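Local coordinates for bromodomain adjacent to zinc finger domain protein 2B (Homo sapiens, PDB 6FHQ) that probably reads the N-terminal tail of histone H3 through its PHD zinc finger, whose pocket holds a small thiazolyl glycinamide fragment, at residues K14-E19 with G30-C35; L23-D28 with D45-C50. All blocks are in the same frame, centred on the assembly; numbering follows the deposited sequence.

Contact 1 (K14-E19 with G30-C35). With ZN (zinc ion), chain C; DE5 (2-azanyl-~{N}-(1,3-thiazol-2-yl)ethanamide), chain E.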
# COMPACT_ATOMS: atom_id res chain seq x y z
N LYS A 14 5.71 9.20 2.53
CA LYS A 14 7.07 8.96 2.08
C LYS A 14 7.09 7.71 1.20
O LYS A 14 6.23 6.83 1.31
CB LYS A 14 8.04 8.76 3.25
CG LYS A 14 7.97 9.82 4.32
CD LYS A 14 8.60 9.27 5.60
CE LYS A 14 8.95 10.33 6.64
NZ LYS A 14 10.34 10.10 7.15
N GLY A 15 8.10 7.62 0.36
CA GLY A 15 8.20 6.51 -0.62
C GLY A 15 9.36 5.61 -0.36
O GLY A 15 9.71 4.83 -1.20
N ASP A 16 9.98 5.75 0.80
CA ASP A 16 11.10 4.87 1.21
C ASP A 16 10.61 3.51 1.78
O ASP A 16 9.41 3.26 1.81
CB ASP A 16 11.94 5.59 2.27
CG ASP A 16 11.23 5.69 3.61
OD1 ASP A 16 9.98 5.61 3.66
OD2 ASP A 16 11.91 5.89 4.64
N ASN A 17 11.55 2.68 2.25
CA ASN A 17 11.27 1.35 2.77
C ASN A 17 10.34 0.64 1.85
O ASN A 17 9.27 0.22 2.25
CB ASN A 17 10.60 1.44 4.13
CG ASN A 17 11.57 1.36 5.26
OD1 ASN A 17 12.49 0.55 5.26
ND2 ASN A 17 11.32 2.15 6.27
N GLU A 18 10.76 0.53 0.62
CA GLU A 18 9.94 0.00 -0.43
C GLU A 18 9.53 -1.47 -0.27
O GLU A 18 8.49 -1.87 -0.78
CB GLU A 18 10.69 0.20 -1.77
CG GLU A 18 10.75 1.69 -2.15
CD GLU A 18 12.12 2.17 -2.65
OE1 GLU A 18 13.02 1.32 -2.90
OE2 GLU A 18 12.31 3.40 -2.81
N GLU A 19 10.36 -2.23 0.44
CA GLU A 19 10.09 -3.60 0.87
C GLU A 19 8.89 -3.72 1.84
O GLU A 19 8.41 -4.82 2.13
CB GLU A 19 11.36 -4.15 1.54
CG GLU A 19 11.20 -5.43 2.36
CD GLU A 19 12.35 -6.39 2.14
OE1 GLU A 19 12.38 -7.05 1.07
OE2 GLU A 19 13.21 -6.51 3.05
N GLY A 30 -0.42 3.04 -2.04
CA GLY A 30 0.56 2.41 -1.16
C GLY A 30 0.40 2.75 0.30
O GLY A 30 -0.16 3.77 0.67
N CYS A 31 0.83 1.83 1.16
CA CYS A 31 0.87 2.10 2.58
C CYS A 31 1.86 1.18 3.23
O CYS A 31 1.88 -0.02 2.93
CB CYS A 31 -0.52 1.91 3.18
SG CYS A 31 -0.72 2.46 4.88
N HIS A 32 2.74 1.73 4.06
CA HIS A 32 3.73 0.91 4.72
C HIS A 32 3.01 -0.05 5.73
O HIS A 32 2.10 0.39 6.45
CB HIS A 32 4.69 1.77 5.54
CG HIS A 32 5.59 2.64 4.73
ND1 HIS A 32 5.48 4.02 4.71
CD2 HIS A 32 6.63 2.31 3.91
CE1 HIS A 32 6.41 4.49 3.88
NE2 HIS A 32 7.11 3.48 3.39
N THR A 33 3.60 -1.23 5.93
CA THR A 33 3.14 -2.15 6.96
C THR A 33 2.94 -1.45 8.32
O THR A 33 1.88 -1.57 8.98
CB THR A 33 4.17 -3.26 7.19
OG1 THR A 33 5.49 -2.70 7.24
CG2 THR A 33 4.12 -4.28 6.12
N TYR A 34 3.98 -0.73 8.72
CA TYR A 34 4.07 -0.09 9.99
C TYR A 34 3.32 1.21 10.08
O TYR A 34 3.14 1.68 11.17
CB TYR A 34 5.54 0.15 10.38
CG TYR A 34 6.35 0.92 9.38
CD1 TYR A 34 6.22 2.30 9.28
CD2 TYR A 34 7.16 0.27 8.50
CE1 TYR A 34 6.92 3.02 8.40
CE2 TYR A 34 7.90 0.98 7.60
CZ TYR A 34 7.76 2.39 7.54
OH TYR A 34 8.41 3.16 6.56
N CYS A 35 2.78 1.71 8.98
CA CYS A 35 1.83 2.87 9.03
C CYS A 35 0.34 2.53 9.14
O CYS A 35 -0.44 3.36 9.63
CB CYS A 35 2.02 3.80 7.80
SG CYS A 35 3.62 4.60 7.78
ZN ZN C . 4.15 5.15 5.61
C4 DE5 E . 2.70 -6.07 -2.77
C5 DE5 E . 1.58 -6.80 -3.59
N1 DE5 E . 5.46 -7.23 -0.74
N2 DE5 E . 3.61 -6.93 -2.20
C3 DE5 E . 4.66 -6.46 -1.50
N3 DE5 E . 0.81 -5.89 -4.49
C2 DE5 E . 6.47 -6.56 -0.12
C1 DE5 E . 6.49 -5.23 -0.37
S1 DE5 E . 5.23 -4.86 -1.41
O1 DE5 E . 2.76 -4.82 -2.72
O HOH W 1 8.14 5.85 6.25
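His32 meets residues 14-19 with the edge of its imidazole, while Tyr34 reaches the same loop with its hydroxyl. The metal bonds come first. ND1 of His32 binds a zinc ion at 2.0 Å and SG of Cys35 binds it at 2.3 Å; Cys9 and Cys12 complete the site. Because ND1 is spent on the metal, the other ring nitrogen carries the proton, and His32 NE2 donates to the backbone O of Asp16 (2.8 Å, 163° at the hydrogen). The acceptor lies in the plane of the ring, although the donor comes from above the carbonyl plane and not along a lone pair. Gripped at both nitrogens, the imidazole is held against rotation, and its bond to zinc would probably strengthen NE2 as a donor.

The second set of bonds gathers round the phenol. Asn17 ND2 donates to Tyr34 OH at 3.1 Å, the amide and ring planes standing 77° apart. A water bridges Tyr34 OH, 2.7 Å from it, to Asp16 OD1, to which it donates at 3.2 Å. Asparagine suits this place also because its backbone takes the left-handed helical conformation, which it tolerates well.

Van der Waals contacts fix the phenol itself. With CG of Tyr34 set between its backbone N and carbonyl carbon (chi1 55°), the phenol folds back so that OH lies over the centre of the imidazole face, and His32 CB sits beneath the phenol ring. His32 and Cys35 belong to the three-cysteine, one-histidine zinc site of the PHD finger, and here the NE2 bond ties that site to the loop of residues 14-19.

Contact 2 (L23-D28 with D45-C50). With ZN (zinc ion), chain D; DE5 (2-azanyl-~{N}-(1,3-thiazol-2-yl)ethanamide), chain E.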
# COMPACT_ATOMS: atom_id res chain seq x y z
N LEU A 23 1.56 -2.36 -1.94
CA LEU A 23 0.88 -1.72 -3.08
C LEU A 23 -0.36 -2.45 -3.37
O LEU A 23 -0.31 -3.67 -3.63
CB LEU A 23 1.76 -1.83 -4.31
CG LEU A 23 3.15 -1.19 -4.14
CD1 LEU A 23 3.86 -1.28 -5.52
CD2 LEU A 23 2.97 0.26 -3.69
N CYS A 24 -1.47 -1.76 -3.31
CA CYS A 24 -2.74 -2.42 -3.51
C CYS A 24 -2.93 -2.80 -4.99
O CYS A 24 -2.87 -1.93 -5.89
CB CYS A 24 -3.87 -1.57 -3.01
SG CYS A 24 -5.52 -2.29 -3.30
N ASP A 25 -3.16 -4.08 -5.23
CA ASP A 25 -3.42 -4.56 -6.60
C ASP A 25 -4.79 -4.11 -7.06
O ASP A 25 -5.09 -4.17 -8.25
CB ASP A 25 -3.35 -6.08 -6.65
CG ASP A 25 -1.93 -6.59 -6.54
OD1 ASP A 25 -1.19 -6.46 -7.52
OD2 ASP A 25 -1.53 -7.00 -5.43
N GLY A 26 -5.62 -3.65 -6.11
CA GLY A 26 -6.92 -3.09 -6.43
C GLY A 26 -6.86 -1.71 -7.01
O GLY A 26 -7.38 -1.47 -8.09
N CYS A 27 -6.35 -0.76 -6.23
CA CYS A 27 -6.48 0.67 -6.54
C CYS A 27 -5.12 1.30 -6.75
O CYS A 27 -5.02 2.48 -6.83
CB CYS A 27 -7.18 1.39 -5.36
SG CYS A 27 -6.19 1.32 -3.84
N ASP A 28 -4.06 0.49 -6.73
CA ASP A 28 -2.67 0.95 -6.82
C ASP A 28 -2.11 1.98 -5.80
O ASP A 28 -0.98 2.44 -5.97
CB ASP A 28 -2.37 1.40 -8.27
CG ASP A 28 -2.65 0.32 -9.25
OD1 ASP A 28 -1.94 -0.71 -9.21
OD2 ASP A 28 -3.69 0.41 -9.92
N ASP A 45 2.74 -12.51 1.06
CA ASP A 45 3.54 -13.32 0.18
C ASP A 45 3.13 -13.21 -1.31
O ASP A 45 3.96 -13.43 -2.17
CB ASP A 45 3.45 -14.80 0.64
CG ASP A 45 4.49 -15.63 -0.01
OD1 ASP A 45 5.63 -15.09 -0.18
OD2 ASP A 45 4.13 -16.77 -0.45
N GLY A 46 1.89 -12.81 -1.57
CA GLY A 46 1.38 -12.69 -2.93
C GLY A 46 0.87 -11.28 -3.20
O GLY A 46 1.58 -10.27 -3.08
N ASP A 47 -0.39 -11.19 -3.52
CA ASP A 47 -0.95 -9.86 -3.76
C ASP A 47 -1.63 -9.29 -2.54
O ASP A 47 -1.89 -9.99 -1.60
CB ASP A 47 -1.87 -9.91 -4.93
CG ASP A 47 -1.11 -10.16 -6.25
OD1 ASP A 47 -0.02 -9.52 -6.56
OD2 ASP A 47 -1.68 -10.93 -7.00
N TRP A 48 -1.75 -7.98 -2.56
CA TRP A 48 -2.26 -7.17 -1.46
C TRP A 48 -3.46 -6.37 -1.96
O TRP A 48 -3.38 -5.77 -3.01
CB TRP A 48 -1.20 -6.16 -1.06
CG TRP A 48 -1.65 -5.24 -0.00
CD1 TRP A 48 -1.79 -3.90 -0.09
CD2 TRP A 48 -2.08 -5.61 1.27
NE1 TRP A 48 -2.26 -3.41 1.06
CE2 TRP A 48 -2.49 -4.44 1.92
CE3 TRP A 48 -2.24 -6.83 1.91
CZ2 TRP A 48 -2.93 -4.43 3.22
CZ3 TRP A 48 -2.70 -6.84 3.20
CH2 TRP A 48 -3.04 -5.64 3.86
N PHE A 49 -4.57 -6.43 -1.22
CA PHE A 49 -5.67 -5.51 -1.39
C PHE A 49 -5.85 -4.71 -0.11
O PHE A 49 -5.91 -5.28 1.01
CB PHE A 49 -6.92 -6.30 -1.73
CG PHE A 49 -6.84 -6.95 -3.08
CD1 PHE A 49 -7.06 -6.21 -4.24
CD2 PHE A 49 -6.46 -8.30 -3.19
CE1 PHE A 49 -6.89 -6.82 -5.49
CE2 PHE A 49 -6.34 -8.89 -4.45
CZ PHE A 49 -6.53 -8.16 -5.57
N CYS A 50 -6.04 -3.41 -0.26
CA CYS A 50 -6.03 -2.53 0.90
C CYS A 50 -7.37 -2.57 1.58
O CYS A 50 -8.38 -2.94 0.97
CB CYS A 50 -5.65 -1.09 0.47
SG CYS A 50 -6.95 -0.24 -0.35
ZN ZN D . -6.95 -0.53 -2.69
C4 DE5 E . 2.70 -6.07 -2.77
C5 DE5 E . 1.58 -6.80 -3.59
N1 DE5 E . 5.46 -7.23 -0.74
N2 DE5 E . 3.61 -6.93 -2.20
C3 DE5 E . 4.66 -6.46 -1.50
N3 DE5 E . 0.81 -5.89 -4.49
C2 DE5 E . 6.47 -6.56 -0.12
C1 DE5 E . 6.49 -5.23 -0.37
S1 DE5 E . 5.23 -4.86 -1.41
O1 DE5 E . 2.76 -4.82 -2.72
O HOH W 2 -1.76 -9.37 -9.17
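Asp25 OD2 is gripped from two directions: N3, the amino nitrogen of the bound fragment, donates to it at 2.8 Å, and Trp48 N donates at 3.0 Å. The site is the peptide-binding groove of a PHD finger, and the fragment's amine, held by Leu23 O as well as by the carboxylate, probably mimics part of a histone H3 tail. The strand edge takes part as well. Leu23 O accepts from the fragment's N3 at 2.6 Å, and Leu23 N donates to the fragment's O1 at 2.8 Å, so that the glycinamide pairs with the chain much as a peptide would.

The backbone of Asp25 returns the grip, its N donating to Trp48 O at 2.8 Å. Asp25 CG stands beside its own backbone N (chi1 -73°), which brings the carboxylate round to the amine and to Trp48 N together. Asp47 OD1 approaches Asp25 OD2 to 3.1 Å; two like charges so close would probably be eased by an amine cation, and a water donates to Asp47 OD2. Replacing Asp25 with an alanine would probably leave the ligand amine without its carboxylate mate and Trp48 N without its side-chain acceptor.

Beside this pocket, Phe49 CE1 lies obliquely 3.5 Å from Gly26 N. Glycine fits here, since a CB would crowd both Phe49 CD1 and Cys24 SG. Cys24, Cys27 and Cys50 bind the second zinc ion together with Cys53. The sulfur of Cys24 also accepts two backbone N-H groups, from Cys27 N and, across the contact, from Cys50 N at 3.3 Å with an angle of 155° at the hydrogen.

How the contacts relate
Contacts 1 and 2 lie on opposite sides of the chain's centre, their own centres about 13 Å apart, and each includes ligands of a different zinc ion. The two metals are about 15 Å apart, and their ligand pairs interleave along the sequence, the cross-brace topology of PHD fingers. Strands 21-23 and 30-32 join the sites through a short antiparallel sheet: Leu23 CD2 of contact 2 packs on Gly30 CA of contact 1 at 4.1 Å. The bound fragment bridges the two as well. While contact 2 holds its amine end, its thiazole reaches contact 1, where ring atom C1 comes within 3.2 Å of Glu19 O.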